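Beta-xylanase (Caldicellulosiruptor kristjanssonii, PDB 7NWN) probably hydrolyses xylan as a multimodular xylanase, the part seen here being a calcium-binding family 9 carbohydrate-binding module. Local coordinates at residues Asp129-Thr137 against Val146-Lys154; Pro156-Glu165 against Phe197-Arg205. One frame throughout, in Å; residues are numbered along the deposited sequence.

In the fold
Along the chain, contact 1 comes first: strand 133-140 turns back directly into strand 143-151, so 129-137 against 146-154 closes a short loop at the edge of the antiparallel four-strand sheet. The chain then leaves that sheet and enters 161-171, a strand of the larger mixed sheet. Contact 2 closes a longer excursion, which includes strand 177-182, when 197-205 returns to lie beside 156-165; strand 22-25 flanks 198-202 as its parallel neighbour. The two contacts follow in series, without nesting or crossing. They meet where L152 CD2 lies 4.1 Å from M162 SD, a packing contact between the segments on consecutive strands 143-151 and 161-171, which belong to different sheets.

Contact 1 (Asp129-Thr137 against Val146-Lys154); sequences DILRFYTKT and VEARIALSK. With CA (calcium ion), chain R; EDO (1,2-ethanediol), chain J.
R132 grips A151 O with two nitrogens, side-on: NE at 3.0 Å and NH2 at 2.8 Å from that oxygen, which lies in the guanidinium plane. CG is anti to the carbonyl carbon (chi1 -60°), and a bend at chi3 (61°) turns the end of the chain toward A151, so that its NE-NH2 edge meets the oxygen; NH2 also forms a salt bridge with E100. A methionine here has neither donor nor charge, which would probably leave A151 O without a side-chain donor from this position and the E100 carboxylate without its arginine mate. The backbone returns the grip, A151 N giving a nearly straight bond to R132 O (3.0 Å). A water donates to that same oxygen and accepts from R149 NH1, whose guanidinium finds its main polar partner in Y71. Farther along, Y134 with R149 and K136 with E147 are hydrogen-bonded pairs, each joined by two N-H...O bonds.

Apolar contacts gather on the face bearing F133, T135, T137, V146, A148 and I150. F133 CD1 touches I150 CG1 and CE1 reaches A148 CB, both at 3.9 Å, while T135 CG2 sits over one face of the ring, toward its rim. The methyls T137 CG2 and V146 CG2 lie side by side. I96 and V117 of other strands cover this face.

On the other face E147 runs out extended and binds calcium through both carboxylate oxygens, OE1 at 2.5 Å and OE2 at 2.4 Å from the ion; V31, D33, E35 and D37 share the site, and W40 and G34 donate to the carboxylate. Here an antiparallel beta hairpin both forms one edge of a sheet and supplies, through E147, a two-oxygen ligand of a calcium site.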
loop_
_atom_site.group_PDB
_atom_site.type_symbol
_atom_site.label_atom_id
_atom_site.label_comp_id
_atom_site.label_asym_id
_atom_site.label_seq_id
_atom_site.Cartn_x
_atom_site.Cartn_y
_atom_site.Cartn_z
ATOM N N ASP A 129 11.163 1.706 10.062
ATOM C CA ASP A 129 12.450 1.545 9.430
ATOM C C ASP A 129 12.256 1.453 7.900
ATOM O O ASP A 129 11.553 0.551 7.442
ATOM C CB ASP A 129 13.048 0.282 10.072
ATOM C CG ASP A 129 14.384 -0.073 9.493
ATOM O OD1 ASP A 129 14.930 0.762 8.729
ATOM O OD2 ASP A 129 14.860 -1.198 9.783
ATOM N N ILE A 130 12.835 2.403 7.132
ATOM C CA ILE A 130 12.630 2.391 5.683
ATOM C C ILE A 130 13.373 1.208 5.029
ATOM O O ILE A 130 13.056 0.870 3.894
ATOM C CB ILE A 130 13.016 3.731 5.007
ATOM C CG1 ILE A 130 12.288 3.929 3.649
ATOM C CG2 ILE A 130 14.521 3.820 4.877
ATOM C CD1 ILE A 130 12.418 5.325 3.065
ATOM N N LEU A 131 14.329 0.560 5.738
ATOM C CA LEU A 131 15.012 -0.636 5.246
ATOM C C LEU A 131 14.044 -1.799 5.003
ATOM O O LEU A 131 14.400 -2.726 4.304
ATOM C CB LEU A 131 16.126 -1.068 6.211
ATOM C CG LEU A 131 17.468 -0.347 6.008
ATOM C CD1 LEU A 131 17.330 1.176 6.126
ATOM C CD2 LEU A 131 18.483 -0.828 7.025
ATOM N N ARG A 132 12.830 -1.738 5.550
ATOM C CA ARG A 132 11.841 -2.791 5.382
ATOM C C ARG A 132 11.065 -2.610 4.072
ATOM O O ARG A 132 10.338 -3.517 3.695
ATOM C CB ARG A 132 10.836 -2.742 6.539
ATOM C CG ARG A 132 11.560 -2.932 7.886
ATOM C CD ARG A 132 10.579 -2.720 9.031
ATOM N NE ARG A 132 9.493 -3.666 8.993
ATOM C CZ ARG A 132 8.610 -3.841 9.954
ATOM N NH1 ARG A 132 8.708 -3.127 11.064
ATOM N NH2 ARG A 132 7.664 -4.760 9.833
ATOM N N PHE A 133 11.224 -1.439 3.415
ATOM C CA PHE A 133 10.335 -1.004 2.328
ATOM C C PHE A 133 11.109 -1.086 1.015
ATOM O O PHE A 133 12.210 -0.511 0.868
ATOM C CB PHE A 133 9.850 0.428 2.601
ATOM C CG PHE A 133 8.787 1.011 1.695
ATOM C CD1 PHE A 133 7.647 0.291 1.400
ATOM C CD2 PHE A 133 8.854 2.351 1.306
ATOM C CE1 PHE A 133 6.612 0.844 0.651
ATOM C CE2 PHE A 133 7.815 2.927 0.566
ATOM C CZ PHE A 133 6.714 2.167 0.205
ATOM N N TYR A 134 10.566 -1.875 0.077
ATOM C CA TYR A 134 11.270 -2.036 -1.188
ATOM C C TYR A 134 10.253 -1.854 -2.312
ATOM O O TYR A 134 9.226 -2.542 -2.299
ATOM C CB TYR A 134 11.830 -3.451 -1.251
ATOM C CG TYR A 134 12.571 -3.841 -2.505
ATOM C CD1 TYR A 134 13.346 -2.938 -3.236
ATOM C CD2 TYR A 134 12.499 -5.163 -2.951
ATOM C CE1 TYR A 134 14.027 -3.362 -4.366
ATOM C CE2 TYR A 134 13.183 -5.606 -4.077
ATOM C CZ TYR A 134 13.947 -4.694 -4.790
ATOM O OH TYR A 134 14.624 -5.141 -5.884
ATOM N N THR A 135 10.570 -0.960 -3.281
ATOM C CA THR A 135 9.528 -0.553 -4.233
ATOM C C THR A 135 10.129 -0.457 -5.634
ATOM O O THR A 135 11.318 -0.172 -5.785
ATOM C CB THR A 135 8.901 0.810 -3.871
ATOM O OG1 THR A 135 9.944 1.784 -3.949
ATOM C CG2 THR A 135 8.271 0.841 -2.490
ATOM N N LYS A 136 9.244 -0.587 -6.628
ATOM C CA LYS A 136 9.511 -0.215 -8.012
ATOM C C LYS A 136 8.271 0.504 -8.538
ATOM O O LYS A 136 7.159 0.228 -8.063
ATOM C CB LYS A 136 9.704 -1.487 -8.839
ATOM C CG LYS A 136 10.971 -2.241 -8.474
ATOM C CD LYS A 136 12.232 -1.516 -8.819
ATOM C CE LYS A 136 13.421 -2.379 -8.453
ATOM N NZ LYS A 136 14.671 -1.564 -8.418
ATOM N N THR A 137 8.468 1.399 -9.515
ATOM C CA THR A 137 7.318 2.057 -10.104
ATOM C C THR A 137 7.460 1.946 -11.621
ATOM O O THR A 137 8.517 1.641 -12.132
ATOM C CB THR A 137 7.201 3.549 -9.715
ATOM O OG1 THR A 137 8.345 4.232 -10.206
ATOM C CG2 THR A 137 7.071 3.754 -8.221
ATOM N N VAL A 146 2.742 1.280 -8.732
ATOM C CA VAL A 146 3.667 1.090 -7.625
ATOM C C VAL A 146 3.569 -0.388 -7.280
ATOM O O VAL A 146 2.463 -0.909 -7.243
ATOM C CB VAL A 146 3.281 1.945 -6.405
ATOM C CG1 VAL A 146 4.153 1.593 -5.195
ATOM C CG2 VAL A 146 3.392 3.448 -6.778
ATOM N N GLU A 147 4.726 -1.042 -7.145
ATOM C CA GLU A 147 4.749 -2.393 -6.606
ATOM C C GLU A 147 5.690 -2.379 -5.401
ATOM O O GLU A 147 6.827 -1.984 -5.559
ATOM C CB GLU A 147 5.262 -3.341 -7.680
ATOM C CG GLU A 147 5.033 -4.827 -7.306
ATOM C CD GLU A 147 5.276 -5.772 -8.475
ATOM O OE1 GLU A 147 6.114 -5.438 -9.353
ATOM O OE2 GLU A 147 4.593 -6.823 -8.540
ATOM N N ALA A 148 5.185 -2.791 -4.231
ATOM C CA ALA A 148 5.852 -2.535 -2.950
ATOM C C ALA A 148 5.895 -3.823 -2.120
ATOM O O ALA A 148 4.937 -4.614 -2.111
ATOM C CB ALA A 148 5.124 -1.435 -2.196
ATOM N N ARG A 149 6.998 -3.966 -1.384
ATOM C CA ARG A 149 7.137 -5.044 -0.418
ATOM C C ARG A 149 7.470 -4.410 0.937
ATOM O O ARG A 149 8.366 -3.559 0.997
ATOM C CB ARG A 149 8.271 -5.969 -0.865
ATOM C CG ARG A 149 8.496 -7.166 0.061
ATOM C CD ARG A 149 9.727 -8.010 -0.346
ATOM N NE ARG A 149 9.812 -9.311 0.359
ATOM C CZ ARG A 149 10.596 -9.462 1.427
ATOM N NH1 ARG A 149 11.324 -8.436 1.880
ATOM N NH2 ARG A 149 10.703 -10.651 1.985
ATOM N N ILE A 150 6.741 -4.835 1.986
ATOM C CA ILE A 150 7.069 -4.480 3.362
ATOM C C ILE A 150 7.418 -5.758 4.155
ATOM O O ILE A 150 6.582 -6.624 4.301
ATOM C CB ILE A 150 5.883 -3.737 3.990
ATOM C CG1 ILE A 150 5.631 -2.388 3.314
ATOM C CG2 ILE A 150 6.131 -3.603 5.488
ATOM C CD1 ILE A 150 4.239 -1.852 3.559
ATOM N N ALA A 151 8.673 -5.877 4.571
ATOM C CA ALA A 151 9.165 -6.996 5.370
ATOM C C ALA A 151 8.461 -6.941 6.742
ATOM O O ALA A 151 8.374 -5.872 7.349
ATOM C CB ALA A 151 10.662 -6.798 5.494
ATOM N N LEU A 152 7.840 -8.055 7.155
ATOM C CA LEU A 152 7.094 -8.175 8.400
ATOM C C LEU A 152 8.028 -8.684 9.499
ATOM O O LEU A 152 8.948 -9.461 9.222
ATOM C CB LEU A 152 5.959 -9.167 8.150
ATOM C CG LEU A 152 4.910 -8.627 7.180
ATOM C CD1 LEU A 152 3.927 -9.727 6.755
ATOM C CD2 LEU A 152 4.187 -7.435 7.826
ATOM N N SER A 153 7.836 -8.209 10.729
ATOM C CA SER A 153 8.736 -8.612 11.806
ATOM C C SER A 153 8.084 -9.753 12.577
ATOM O O SER A 153 8.780 -10.608 13.087
ATOM C CB SER A 153 9.076 -7.486 12.767
ATOM O OG SER A 153 7.865 -6.843 13.138
ATOM N N LYS A 154 6.764 -9.697 12.730
ATOM C CA LYS A 154 5.998 -10.794 13.296
ATOM C C LYS A 154 5.761 -11.817 12.185
ATOM O O LYS A 154 5.429 -11.434 11.066
ATOM C CB LYS A 154 4.688 -10.228 13.857
ATOM C CG LYS A 154 3.463 -11.125 13.686
ATOM C CD LYS A 154 2.167 -10.576 14.260
ATOM C CE LYS A 154 2.296 -10.195 15.722
ATOM N NZ LYS A 154 1.027 -10.393 16.460
HETATM CA CA CA R . 5.911 -7.718 -10.388
HETATM C C1 EDO J . 10.428 -13.810 9.002
HETATM O O1 EDO J . 9.122 -14.359 9.100
HETATM C C2 EDO J . 10.542 -12.480 9.641
HETATM O O2 EDO J . 10.805 -12.553 11.035
HETATM O O HOH W 1 11.293 -5.435 1.751
HETATM O O HOH W 2 6.608 -9.252 -12.166
#

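Contact 2 (Pro156-Glu165 against Phe197-Arg205); sequences PINGTIMGFE and FGEIKLKGR
The shortest polar bond of the contact is the nearly straight one from G159 N to L202 O, 2.7 Å; N158 CA makes a longer CA-H...O contact with the same oxygen. The turn 157-160 is of type II, with G159 at positive phi, and I157 O holds it closed by accepting from both T160 N and T160 OG1, which arrive from one face of its plane. The amide of N158 pairs with the backbone of R205. R205 N reaches OD1 of N158 at 2.8 Å, on a lone pair, and N158 ND2 donates to R205 O, which lies in the amide plane; these two bonds fix the flip of the amide. The R205 side chain leads off to a salt bridge with D67.

Beyond the turn, 161-165 and 198-202 run antiparallel within the mixed sheet of the CBM9 beta-sandwich. M162 and I200 exchange two backbone bonds, M162 N to I200 O and I200 N to M162 O, while F164 N meets G198 O from above the carbonyl plane.

The buried face carries M162, F164, I200 and L202, packed against L98, I96 and W65. I200 puts CG1 between its backbone N and carbonyl carbon (chi1 58°), which brings CD1 to M162 CE at 3.6 Å; its CG2 lies 3.7 Å from F164 CB. L202 CD1 presses on P156 CB at 3.4 Å, tighter than usual for carbons, and meets M162 CE at 3.9 Å. On the opposite face the side chains of I161 and K201 cross, I161 CG1 touching CG and CD of the lysine. F197 lays its ring beside the backbone of G163, where a side chain would crowd CD2 of that ring.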
loop_
_atom_site.group_PDB
_atom_site.type_symbol
_atom_site.label_atom_id
_atom_site.label_comp_id
_atom_site.label_asym_id
_atom_site.label_seq_id
_atom_site.Cartn_x
_atom_site.Cartn_y
_atom_site.Cartn_z
ATOM N N PRO A 156 3.715 -13.949 9.998
ATOM C CA PRO A 156 2.276 -14.030 9.765
ATOM C C PRO A 156 1.869 -15.476 9.529
ATOM O O PRO A 156 2.655 -16.279 9.047
ATOM C CB PRO A 156 2.119 -13.160 8.507
ATOM C CG PRO A 156 3.432 -13.350 7.764
ATOM C CD PRO A 156 4.496 -13.424 8.850
ATOM N N ILE A 157 0.617 -15.783 9.854
ATOM C CA ILE A 157 0.042 -17.092 9.677
ATOM C C ILE A 157 -1.378 -16.834 9.212
ATOM O O ILE A 157 -1.844 -15.698 9.312
ATOM C CB ILE A 157 0.082 -17.850 11.020
ATOM C CG1 ILE A 157 -0.630 -17.086 12.145
ATOM C CG2 ILE A 157 1.529 -18.175 11.353
ATOM C CD1 ILE A 157 -1.138 -17.962 13.308
ATOM N N ASN A 158 -2.056 -17.873 8.717
ATOM C CA ASN A 158 -3.453 -17.737 8.334
ATOM C C ASN A 158 -4.254 -17.248 9.528
ATOM O O ASN A 158 -4.078 -17.789 10.606
ATOM C CB ASN A 158 -4.047 -19.076 7.928
ATOM C CG ASN A 158 -3.520 -19.563 6.594
ATOM O OD1 ASN A 158 -3.428 -18.795 5.632
ATOM N ND2 ASN A 158 -3.226 -20.854 6.524
ATOM N N GLY A 159 -5.091 -16.231 9.316
ATOM C CA GLY A 159 -5.919 -15.660 10.360
ATOM C C GLY A 159 -5.293 -14.444 11.048
ATOM O O GLY A 159 -6.020 -13.717 11.702
ATOM N N THR A 160 -3.981 -14.200 10.889
ATOM C CA THR A 160 -3.392 -12.934 11.312
ATOM C C THR A 160 -4.243 -11.746 10.866
ATOM O O THR A 160 -4.756 -11.725 9.735
ATOM C CB THR A 160 -1.971 -12.732 10.793
ATOM O OG1 THR A 160 -1.239 -13.818 11.348
ATOM C CG2 THR A 160 -1.333 -11.418 11.226
ATOM N N ILE A 161 -4.441 -10.782 11.789
ATOM C CA ILE A 161 -5.116 -9.537 11.437
ATOM C C ILE A 161 -4.138 -8.405 11.686
ATOM O O ILE A 161 -3.487 -8.382 12.739
ATOM C CB ILE A 161 -6.464 -9.313 12.154
ATOM C CG1 ILE A 161 -7.451 -10.432 11.828
ATOM C CG2 ILE A 161 -7.071 -7.957 11.805
ATOM C CD1 ILE A 161 -8.710 -10.400 12.659
ATOM N N MET A 162 -4.041 -7.499 10.687
ATOM C CA MET A 162 -3.281 -6.266 10.868
ATOM C C MET A 162 -4.171 -5.057 10.557
ATOM O O MET A 162 -5.172 -5.173 9.852
ATOM C CB MET A 162 -2.013 -6.249 10.010
ATOM C CG MET A 162 -1.042 -7.334 10.425
ATOM S SD MET A 162 0.448 -7.494 9.387
ATOM C CE MET A 162 -0.266 -8.139 7.888
ATOM N N GLY A 163 -3.828 -3.908 11.153
ATOM C CA GLY A 163 -4.424 -2.673 10.676
ATOM C C GLY A 163 -3.682 -2.218 9.409
ATOM O O GLY A 163 -2.460 -2.370 9.309
ATOM N N PHE A 164 -4.436 -1.647 8.472
ATOM C CA PHE A 164 -3.862 -1.221 7.207
ATOM C C PHE A 164 -4.620 0.015 6.733
ATOM O O PHE A 164 -5.845 0.044 6.820
ATOM C CB PHE A 164 -4.009 -2.387 6.214
ATOM C CG PHE A 164 -3.603 -2.086 4.799
ATOM C CD1 PHE A 164 -2.262 -2.145 4.436
ATOM C CD2 PHE A 164 -4.546 -1.718 3.862
ATOM C CE1 PHE A 164 -1.890 -1.827 3.140
ATOM C CE2 PHE A 164 -4.153 -1.367 2.573
ATOM C CZ PHE A 164 -2.838 -1.457 2.220
ATOM N N GLU A 165 -3.907 0.945 6.083
ATOM C CA GLU A 165 -4.535 2.000 5.291
ATOM C C GLU A 165 -3.726 2.188 3.990
ATOM O O GLU A 165 -2.537 1.888 3.961
ATOM C CB GLU A 165 -4.659 3.296 6.133
ATOM C CG GLU A 165 -5.174 4.555 5.401
ATOM C CD GLU A 165 -6.563 4.506 4.775
ATOM O OE1 GLU A 165 -6.972 3.445 4.203
ATOM O OE2 GLU A 165 -7.273 5.540 4.836
ATOM N N PHE A 197 -7.115 3.005 10.977
ATOM C CA PHE A 197 -6.798 2.110 9.857
ATOM C C PHE A 197 -7.945 1.119 9.702
ATOM O O PHE A 197 -8.634 0.859 10.679
ATOM C CB PHE A 197 -5.555 1.269 10.148
ATOM C CG PHE A 197 -4.286 2.053 10.303
ATOM C CD1 PHE A 197 -4.274 3.426 10.074
ATOM C CD2 PHE A 197 -3.106 1.421 10.634
ATOM C CE1 PHE A 197 -3.105 4.153 10.214
ATOM C CE2 PHE A 197 -1.931 2.147 10.749
ATOM C CZ PHE A 197 -1.940 3.517 10.559
ATOM N N GLY A 198 -8.140 0.557 8.505
ATOM C CA GLY A 198 -8.973 -0.623 8.327
ATOM C C GLY A 198 -8.217 -1.886 8.753
ATOM O O GLY A 198 -7.177 -1.804 9.426
ATOM N N GLU A 199 -8.760 -3.035 8.321
ATOM C CA GLU A 199 -8.200 -4.334 8.669
ATOM C C GLU A 199 -7.889 -5.138 7.411
ATOM O O GLU A 199 -8.668 -5.152 6.451
ATOM C CB GLU A 199 -9.257 -5.167 9.397
ATOM C CG GLU A 199 -9.592 -4.574 10.741
ATOM C CD GLU A 199 -10.575 -5.373 11.586
ATOM O OE1 GLU A 199 -11.075 -6.448 11.127
ATOM O OE2 GLU A 199 -10.805 -4.930 12.714
ATOM N N ILE A 200 -6.770 -5.866 7.489
ATOM C CA ILE A 200 -6.513 -6.938 6.558
ATOM C C ILE A 200 -6.412 -8.224 7.377
ATOM O O ILE A 200 -5.795 -8.251 8.441
ATOM C CB ILE A 200 -5.214 -6.658 5.749
ATOM C CG1 ILE A 200 -3.979 -6.481 6.642
ATOM C CG2 ILE A 200 -5.458 -5.457 4.841
ATOM C CD1 ILE A 200 -2.637 -6.307 5.898
ATOM N N LYS A 201 -6.973 -9.291 6.815
ATOM C CA LYS A 201 -6.829 -10.608 7.422
ATOM C C LYS A 201 -6.195 -11.536 6.384
ATOM O O LYS A 201 -6.687 -11.606 5.244
ATOM C CB LYS A 201 -8.204 -11.111 7.887
ATOM C CG LYS A 201 -8.206 -12.500 8.542
ATOM C CD LYS A 201 -9.483 -12.756 9.313
ATOM C CE LYS A 201 -9.460 -13.984 10.189
ATOM N NZ LYS A 201 -10.788 -14.616 10.054
ATOM N N LEU A 202 -5.086 -12.162 6.788
ATOM C CA LEU A 202 -4.264 -13.040 5.953
ATOM C C LEU A 202 -4.900 -14.426 5.924
ATOM O O LEU A 202 -5.233 -14.965 6.991
ATOM C CB LEU A 202 -2.865 -13.125 6.564
ATOM C CG LEU A 202 -2.213 -11.772 6.830
ATOM C CD1 LEU A 202 -0.730 -11.922 7.121
ATOM C CD2 LEU A 202 -2.475 -10.828 5.681
ATOM N N LYS A 203 -5.105 -14.948 4.708
ATOM C CA LYS A 203 -5.577 -16.320 4.501
ATOM C C LYS A 203 -4.802 -17.015 3.355
ATOM O O LYS A 203 -3.983 -16.398 2.644
ATOM C CB LYS A 203 -7.061 -16.217 4.149
ATOM C CG LYS A 203 -7.363 -15.601 2.781
ATOM C CD LYS A 203 -8.826 -15.724 2.419
ATOM C CE LYS A 203 -9.199 -15.395 0.992
ATOM N NZ LYS A 203 -8.299 -16.080 0.041
ATOM N N GLY A 204 -5.028 -18.336 3.218
ATOM C CA GLY A 204 -4.776 -19.103 2.001
ATOM C C GLY A 204 -3.415 -19.795 1.977
ATOM O O GLY A 204 -2.990 -20.277 0.934
ATOM N N ARG A 205 -2.665 -19.768 3.087
ATOM C CA ARG A 205 -1.378 -20.435 3.035
ATOM C C ARG A 205 -1.613 -21.926 3.274
ATOM O O ARG A 205 -2.247 -22.276 4.261
ATOM C CB ARG A 205 -0.463 -19.950 4.156
ATOM C CG ARG A 205 0.953 -20.465 3.981
ATOM C CD ARG A 205 1.701 -20.109 5.228
ATOM N NE ARG A 205 3.093 -20.391 5.029
ATOM C CZ ARG A 205 3.666 -21.546 5.344
ATOM N NH1 ARG A 205 2.941 -22.518 5.882
ATOM N NH2 ARG A 205 4.956 -21.718 5.121
#